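Local coordinates for Hut operon positive regulatory protein (PDB 4H4L) that binds regulatory sequences on the hut mRNA when histidine is present, suppressing transcription termination so that the histidine-utilization operon is expressed, at residues Ala74-Arg88 and Asp119-Ala131. The protein carries 1 engineered substitution. Numbering follows the deposited sequence.
With ZN (zinc ion), chain N; HIS (histidine), chain M; HIS (histidine), chain Q.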
loop_
_atom_site.group_PDB
_atom_site.type_symbol
_atom_site.label_atom_id
_atom_site.label_comp_id
_atom_site.label_asym_id
_atom_site.label_seq_id
_atom_site.Cartn_x
_atom_site.Cartn_y
_atom_site.Cartn_z
ATOM N N ALA A 74 1.641 8.142 20.110
ATOM C CA ALA A 74 0.234 8.208 19.788
ATOM C C ALA A 74 0.027 9.296 18.759
ATOM O O ALA A 74 -0.685 9.131 17.776
ATOM C CB ALA A 74 -0.577 8.511 21.044
ATOM N N LEU A 75 0.672 10.428 18.974
ATOM C CA LEU A 75 0.500 11.548 18.076
ATOM C C LEU A 75 1.166 11.278 16.719
ATOM O O LEU A 75 0.660 11.725 15.660
ATOM C CB LEU A 75 0.992 12.830 18.723
ATOM C CG LEU A 75 1.026 14.093 17.875
ATOM C CD1 LEU A 75 -0.364 14.464 17.422
ATOM C CD2 LEU A 75 1.677 15.187 18.698
ATOM N N TYR A 76 2.251 10.507 16.737
ATOM C CA TYR A 76 2.902 10.181 15.503
ATOM C C TYR A 76 1.915 9.362 14.698
ATOM O O TYR A 76 1.540 9.732 13.568
ATOM C CB TYR A 76 4.192 9.431 15.699
ATOM C CG TYR A 76 4.839 9.112 14.379
ATOM C CD1 TYR A 76 5.464 10.122 13.603
ATOM C CD2 TYR A 76 4.812 7.799 13.874
ATOM C CE1 TYR A 76 6.033 9.809 12.365
ATOM C CE2 TYR A 76 5.386 7.486 12.661
ATOM C CZ TYR A 76 5.979 8.477 11.915
ATOM O OH TYR A 76 6.522 8.120 10.717
ATOM N N HIS A 77 1.408 8.312 15.326
ATOM C CA HIS A 77 0.547 7.398 14.638
ATOM C C HIS A 77 -0.782 7.941 14.254
ATOM O O HIS A 77 -1.300 7.563 13.196
ATOM C CB HIS A 77 0.427 6.107 15.407
ATOM C CG HIS A 77 1.639 5.237 15.261
ATOM N ND1 HIS A 77 1.854 4.484 14.182
ATOM C CD2 HIS A 77 2.729 5.049 16.089
ATOM C CE1 HIS A 77 3.018 3.841 14.305
ATOM N NE2 HIS A 77 3.551 4.173 15.482
ATOM N N ALA A 78 -1.343 8.838 15.063
ATOM C CA ALA A 78 -2.674 9.374 14.747
ATOM C C ALA A 78 -2.568 10.233 13.506
ATOM O O ALA A 78 -3.479 10.294 12.679
ATOM C CB ALA A 78 -3.222 10.170 15.903
ATOM N N THR A 79 -1.404 10.854 13.368
ATOM C CA THR A 79 -1.087 11.648 12.213
ATOM C C THR A 79 -0.961 10.797 10.971
ATOM O O THR A 79 -1.553 11.167 9.952
ATOM C CB THR A 79 0.212 12.426 12.431
ATOM O OG1 THR A 79 0.083 13.215 13.614
ATOM C CG2 THR A 79 0.521 13.325 11.211
ATOM N N MET A 80 -0.189 9.695 11.035
ATOM C CA MET A 80 -0.037 8.775 9.877
ATOM C C MET A 80 -1.411 8.477 9.373
ATOM O O MET A 80 -1.694 8.593 8.177
ATOM C CB MET A 80 0.543 7.405 10.231
ATOM C CG MET A 80 2.000 7.364 10.594
ATOM S SD MET A 80 2.969 7.104 9.123
ATOM C CE MET A 80 3.298 8.835 8.763
ATOM N N GLU A 81 -2.268 8.099 10.309
ATOM C CA GLU A 81 -3.606 7.743 9.958
ATOM C C GLU A 81 -4.352 8.872 9.264
ATOM O O GLU A 81 -5.001 8.634 8.254
ATOM C CB GLU A 81 -4.350 7.164 11.157
ATOM C CG GLU A 81 -4.284 5.664 11.115
ATOM C CD GLU A 81 -4.735 5.013 12.387
ATOM O OE1 GLU A 81 -3.903 4.303 13.026
ATOM O OE2 GLU A 81 -5.930 5.188 12.715
ATOM N N ALA A 82 -4.212 10.092 9.742
ATOM C CA ALA A 82 -4.854 11.229 9.067
ATOM C C ALA A 82 -4.284 11.498 7.692
ATOM O O ALA A 82 -5.004 11.867 6.791
ATOM C CB ALA A 82 -4.809 12.500 9.933
ATOM N N LEU A 83 -2.977 11.340 7.533
ATOM C CA LEU A 83 -2.338 11.535 6.210
ATOM C C LEU A 83 -2.789 10.465 5.181
ATOM O O LEU A 83 -2.689 10.695 3.958
ATOM C CB LEU A 83 -0.814 11.519 6.348
ATOM C CG LEU A 83 0.010 12.651 6.949
ATOM C CD1 LEU A 83 1.391 12.145 7.351
ATOM C CD2 LEU A 83 0.148 13.742 5.907
ATOM N N HIS A 84 -3.275 9.305 5.656
ATOM C CA HIS A 84 -3.821 8.320 4.715
ATOM C C HIS A 84 -4.999 8.893 3.973
ATOM O O HIS A 84 -5.155 8.635 2.793
ATOM C CB HIS A 84 -4.196 7.001 5.359
ATOM C CG HIS A 84 -3.098 5.972 5.331
ATOM N ND1 HIS A 84 -2.331 5.692 6.424
ATOM C CD2 HIS A 84 -2.641 5.134 4.299
ATOM C CE1 HIS A 84 -1.424 4.720 6.111
ATOM N NE2 HIS A 84 -1.620 4.370 4.811
ATOM N N GLY A 85 -5.814 9.696 4.663
ATOM C CA GLY A 85 -6.930 10.388 4.057
ATOM C C GLY A 85 -6.461 11.388 3.045
ATOM O O GLY A 85 -6.967 11.449 1.932
ATOM N N VAL A 86 -5.487 12.196 3.439
ATOM C CA VAL A 86 -4.949 13.221 2.543
ATOM C C VAL A 86 -4.315 12.638 1.276
ATOM O O VAL A 86 -4.501 13.183 0.174
ATOM C CB VAL A 86 -3.933 14.112 3.265
ATOM C CG1 VAL A 86 -3.201 15.020 2.274
ATOM C CG2 VAL A 86 -4.641 14.922 4.338
ATOM N N THR A 87 -3.575 11.538 1.425
ATOM C CA THR A 87 -2.678 11.099 0.354
ATOM C C THR A 87 -3.215 9.960 -0.515
ATOM O O THR A 87 -2.819 9.853 -1.660
ATOM C CB THR A 87 -1.322 10.731 0.917
ATOM O OG1 THR A 87 -1.517 9.686 1.855
ATOM C CG2 THR A 87 -0.702 11.917 1.637
ATOM N N ARG A 88 -4.094 9.116 0.033
ATOM C CA ARG A 88 -4.856 8.120 -0.741
ATOM C C ARG A 88 -4.031 7.037 -1.487
ATOM O O ARG A 88 -4.144 6.894 -2.706
ATOM C CB ARG A 88 -5.873 8.818 -1.681
ATOM C CG ARG A 88 -7.128 9.251 -0.907
ATOM C CD ARG A 88 -7.671 10.611 -1.306
ATOM N NE ARG A 88 -6.612 11.612 -1.294
ATOM C CZ ARG A 88 -6.069 12.134 -2.393
ATOM N NH1 ARG A 88 -6.524 11.746 -3.575
ATOM N NH2 ARG A 88 -5.078 13.028 -2.308
ATOM N N ASP A 119 -7.841 9.173 27.899
ATOM C CA ASP A 119 -7.700 10.114 26.804
ATOM C C ASP A 119 -7.497 9.379 25.458
ATOM O O ASP A 119 -6.827 8.334 25.394
ATOM C CB ASP A 119 -6.498 11.041 27.075
ATOM C CG ASP A 119 -6.826 12.237 27.975
ATOM O OD1 ASP A 119 -5.863 12.887 28.437
ATOM O OD2 ASP A 119 -8.012 12.552 28.205
ATOM N N TRP A 120 -8.083 9.946 24.404
ATOM C CA TRP A 120 -7.876 9.544 23.008
ATOM C C TRP A 120 -7.505 10.784 22.259
ATOM O O TRP A 120 -7.741 11.890 22.755
ATOM C CB TRP A 120 -9.148 8.915 22.425
ATOM C CG TRP A 120 -9.368 7.517 22.952
ATOM C CD1 TRP A 120 -9.562 7.137 24.272
ATOM C CD2 TRP A 120 -9.371 6.253 22.196
ATOM N NE1 TRP A 120 -9.679 5.776 24.385
ATOM C CE2 TRP A 120 -9.577 5.185 23.184
ATOM C CE3 TRP A 120 -9.227 5.910 20.856
ATOM C CZ2 TRP A 120 -9.640 3.849 22.823
ATOM C CZ3 TRP A 120 -9.294 4.561 20.507
ATOM C CH2 TRP A 120 -9.495 3.554 21.467
ATOM N N ILE A 121 -6.905 10.649 21.076
ATOM C CA ILE A 121 -6.491 11.846 20.323
ATOM C C ILE A 121 -7.008 11.818 18.880
ATOM O O ILE A 121 -7.296 10.760 18.338
ATOM C CB ILE A 121 -4.963 12.088 20.435
ATOM C CG1 ILE A 121 -4.575 13.472 19.921
ATOM C CG2 ILE A 121 -4.172 10.997 19.743
ATOM C CD1 ILE A 121 -3.151 13.838 20.273
ATOM N N ALA A 122 -7.171 12.979 18.271
ATOM C CA ALA A 122 -7.708 13.012 16.932
ATOM C C ALA A 122 -6.957 14.065 16.204
ATOM O O ALA A 122 -6.881 15.178 16.686
ATOM C CB ALA A 122 -9.185 13.345 16.935
ATOM N N VAL A 123 -6.371 13.691 15.067
ATOM C CA VAL A 123 -5.630 14.610 14.243
ATOM C C VAL A 123 -6.442 14.768 12.960
ATOM O O VAL A 123 -6.669 13.794 12.256
ATOM C CB VAL A 123 -4.228 14.061 13.992
ATOM C CG1 VAL A 123 -3.398 15.054 13.225
ATOM C CG2 VAL A 123 -3.542 13.737 15.317
ATOM N N SER A 124 -6.956 15.964 12.696
ATOM C CA SER A 124 -7.860 16.139 11.568
ATOM C C SER A 124 -7.213 17.095 10.603
ATOM O O SER A 124 -6.750 18.151 11.016
ATOM C CB SER A 124 -9.224 16.701 12.015
ATOM O OG SER A 124 -9.881 15.843 12.948
ATOM N N LEU A 125 -7.169 16.728 9.325
ATOM C CA LEU A 125 -6.459 17.530 8.345
ATOM C C LEU A 125 -7.438 18.077 7.321
ATOM O O LEU A 125 -8.302 17.331 6.882
ATOM C CB LEU A 125 -5.449 16.642 7.642
ATOM C CG LEU A 125 -4.322 16.087 8.499
ATOM C CD1 LEU A 125 -3.555 15.039 7.711
ATOM C CD2 LEU A 125 -3.396 17.224 8.887
ATOM N N TYR A 126 -7.323 19.355 6.950
ATOM C CA TYR A 126 -8.092 19.890 5.808
ATOM C C TYR A 126 -7.347 20.916 4.971
ATOM O O TYR A 126 -6.610 21.727 5.481
ATOM C CB TYR A 126 -9.479 20.432 6.216
ATOM C CG TYR A 126 -10.219 21.097 5.071
ATOM C CD1 TYR A 126 -10.277 22.497 4.963
ATOM C CD2 TYR A 126 -10.817 20.333 4.066
ATOM C CE1 TYR A 126 -10.923 23.113 3.897
ATOM C CE2 TYR A 126 -11.458 20.937 2.997
ATOM C CZ TYR A 126 -11.510 22.317 2.918
ATOM O OH TYR A 126 -12.155 22.897 1.854
ATOM N N GLY A 127 -7.566 20.891 3.664
ATOM C CA GLY A 127 -6.919 21.842 2.784
ATOM C C GLY A 127 -6.880 21.343 1.363
ATOM O O GLY A 127 -7.708 20.570 0.936
ATOM N N THR A 128 -5.918 21.803 0.601
ATOM C CA THR A 128 -5.814 21.307 -0.745
ATOM C C THR A 128 -4.557 20.475 -0.994
ATOM O O THR A 128 -3.620 20.460 -0.182
ATOM C CB THR A 128 -5.794 22.440 -1.750
ATOM O OG1 THR A 128 -4.497 23.030 -1.702
ATOM C CG2 THR A 128 -6.882 23.453 -1.434
ATOM N N ILE A 129 -4.601 19.788 -2.134
ATOM C CA ILE A 129 -3.549 18.989 -2.680
ATOM C C ILE A 129 -3.609 19.281 -4.179
ATOM O O ILE A 129 -4.702 19.481 -4.736
ATOM C CB ILE A 129 -3.785 17.495 -2.375
ATOM C CG1 ILE A 129 -2.526 16.673 -2.704
ATOM C CG2 ILE A 129 -5.064 16.982 -3.052
ATOM C CD1 ILE A 129 -2.434 15.383 -1.926
ATOM N N GLY A 130 -2.444 19.344 -4.825
ATOM C CA GLY A 130 -2.383 19.738 -6.232
ATOM C C GLY A 130 -0.945 19.828 -6.694
ATOM O O GLY A 130 -0.017 19.499 -5.934
ATOM N N ALA A 131 -0.774 20.274 -7.936
ATOM C CA ALA A 131 0.521 20.294 -8.592
ATOM C C ALA A 131 1.389 21.360 -7.974
ATOM O O ALA A 131 0.849 22.322 -7.412
ATOM C CB ALA A 131 0.353 20.552 -10.076
HETATM ZN ZN ZN N . 5.181 3.002 16.259
HETATM N N HIS M . 8.950 9.323 13.829
HETATM C CA HIS M . 8.166 8.193 14.382
HETATM C C HIS M . 8.071 8.373 15.837
HETATM O O HIS M . 7.609 9.437 16.212
HETATM C CB HIS M . 8.781 6.829 14.072
HETATM C CG HIS M . 7.861 5.668 14.377
HETATM N ND1 HIS M . 7.651 4.632 13.507
HETATM C CD2 HIS M . 7.048 5.433 15.464
HETATM C CE1 HIS M . 6.777 3.780 14.041
HETATM N NE2 HIS M . 6.411 4.283 15.234
HETATM O OXT HIS M . 8.428 7.486 16.624
HETATM N N HIS Q . 0.031 16.557 -8.623
HETATM C CA HIS Q . -1.427 16.277 -8.546
HETATM C C HIS Q . -2.086 17.363 -9.267
HETATM O O HIS Q . -1.532 17.747 -10.282
HETATM C CB HIS Q . -1.917 16.254 -7.106
HETATM C CG HIS Q . -3.178 15.427 -6.872
HETATM N ND1 HIS Q . -3.248 14.437 -5.931
HETATM C CD2 HIS Q . -4.412 15.471 -7.464
HETATM C CE1 HIS Q . -4.460 13.901 -5.940
HETATM N NE2 HIS Q . -5.168 14.541 -6.852
HETATM O OXT HIS Q . -3.140 17.858 -8.853
#
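Ala78, Ala82 and Val86 of helix 70-87 lie against Ile121, Val123 and Leu125 of strand 120-130, packing a helix on the four-stranded antiparallel sheet of HutP. The axes of helix 74-87 and strand 120-126 approach to 7.6 Å at 36° between their N-to-C directions, and no hydrogen bond joins the segments. Apolar contact therefore holds them. Val123 CG2 sits 3.6 Å from Ala78 CB and also meets Leu75 CD1, whose side chain crosses it at about a right angle. Ala82, small enough to sit close to the strand, brings CB to 3.2 Å from Val123 O. Leu125 CD1 fits between Ala82 CB and Val86 CG2, the latter at 3.5 Å; chi1 of Val86 (170°) sets CG1 anti to the backbone N and leaves CG2 anti to the carbonyl carbon, against this leucine.

Within the helix, Leu75 O accepts both Thr79 N and Thr79 OG1.

The helix side turned from the strand serves ligands. Tyr76 lays one ring face under a bound histidine, whose CA stands 3.1 Å above the ring centre; an alanine here would probably strip the aromatic floor from beneath that CA, leaving the backbone end of the ligand less firmly placed. His77 NE2 and this histidine's NE2 both bind zinc, together with His73 of the same chain and His138 of a neighbouring subunit.

At the far end Arg88, Ile129, Gly130 and Ala131 border a second histidine. The arginine also forms a salt bridge to Glu81 of another subunit. Its guanidinium receives Ile129 CD1 at the edge, 3.6 Å from NH2, while NH2 donates within the guanidinium plane to Val86 O at 2.6 Å.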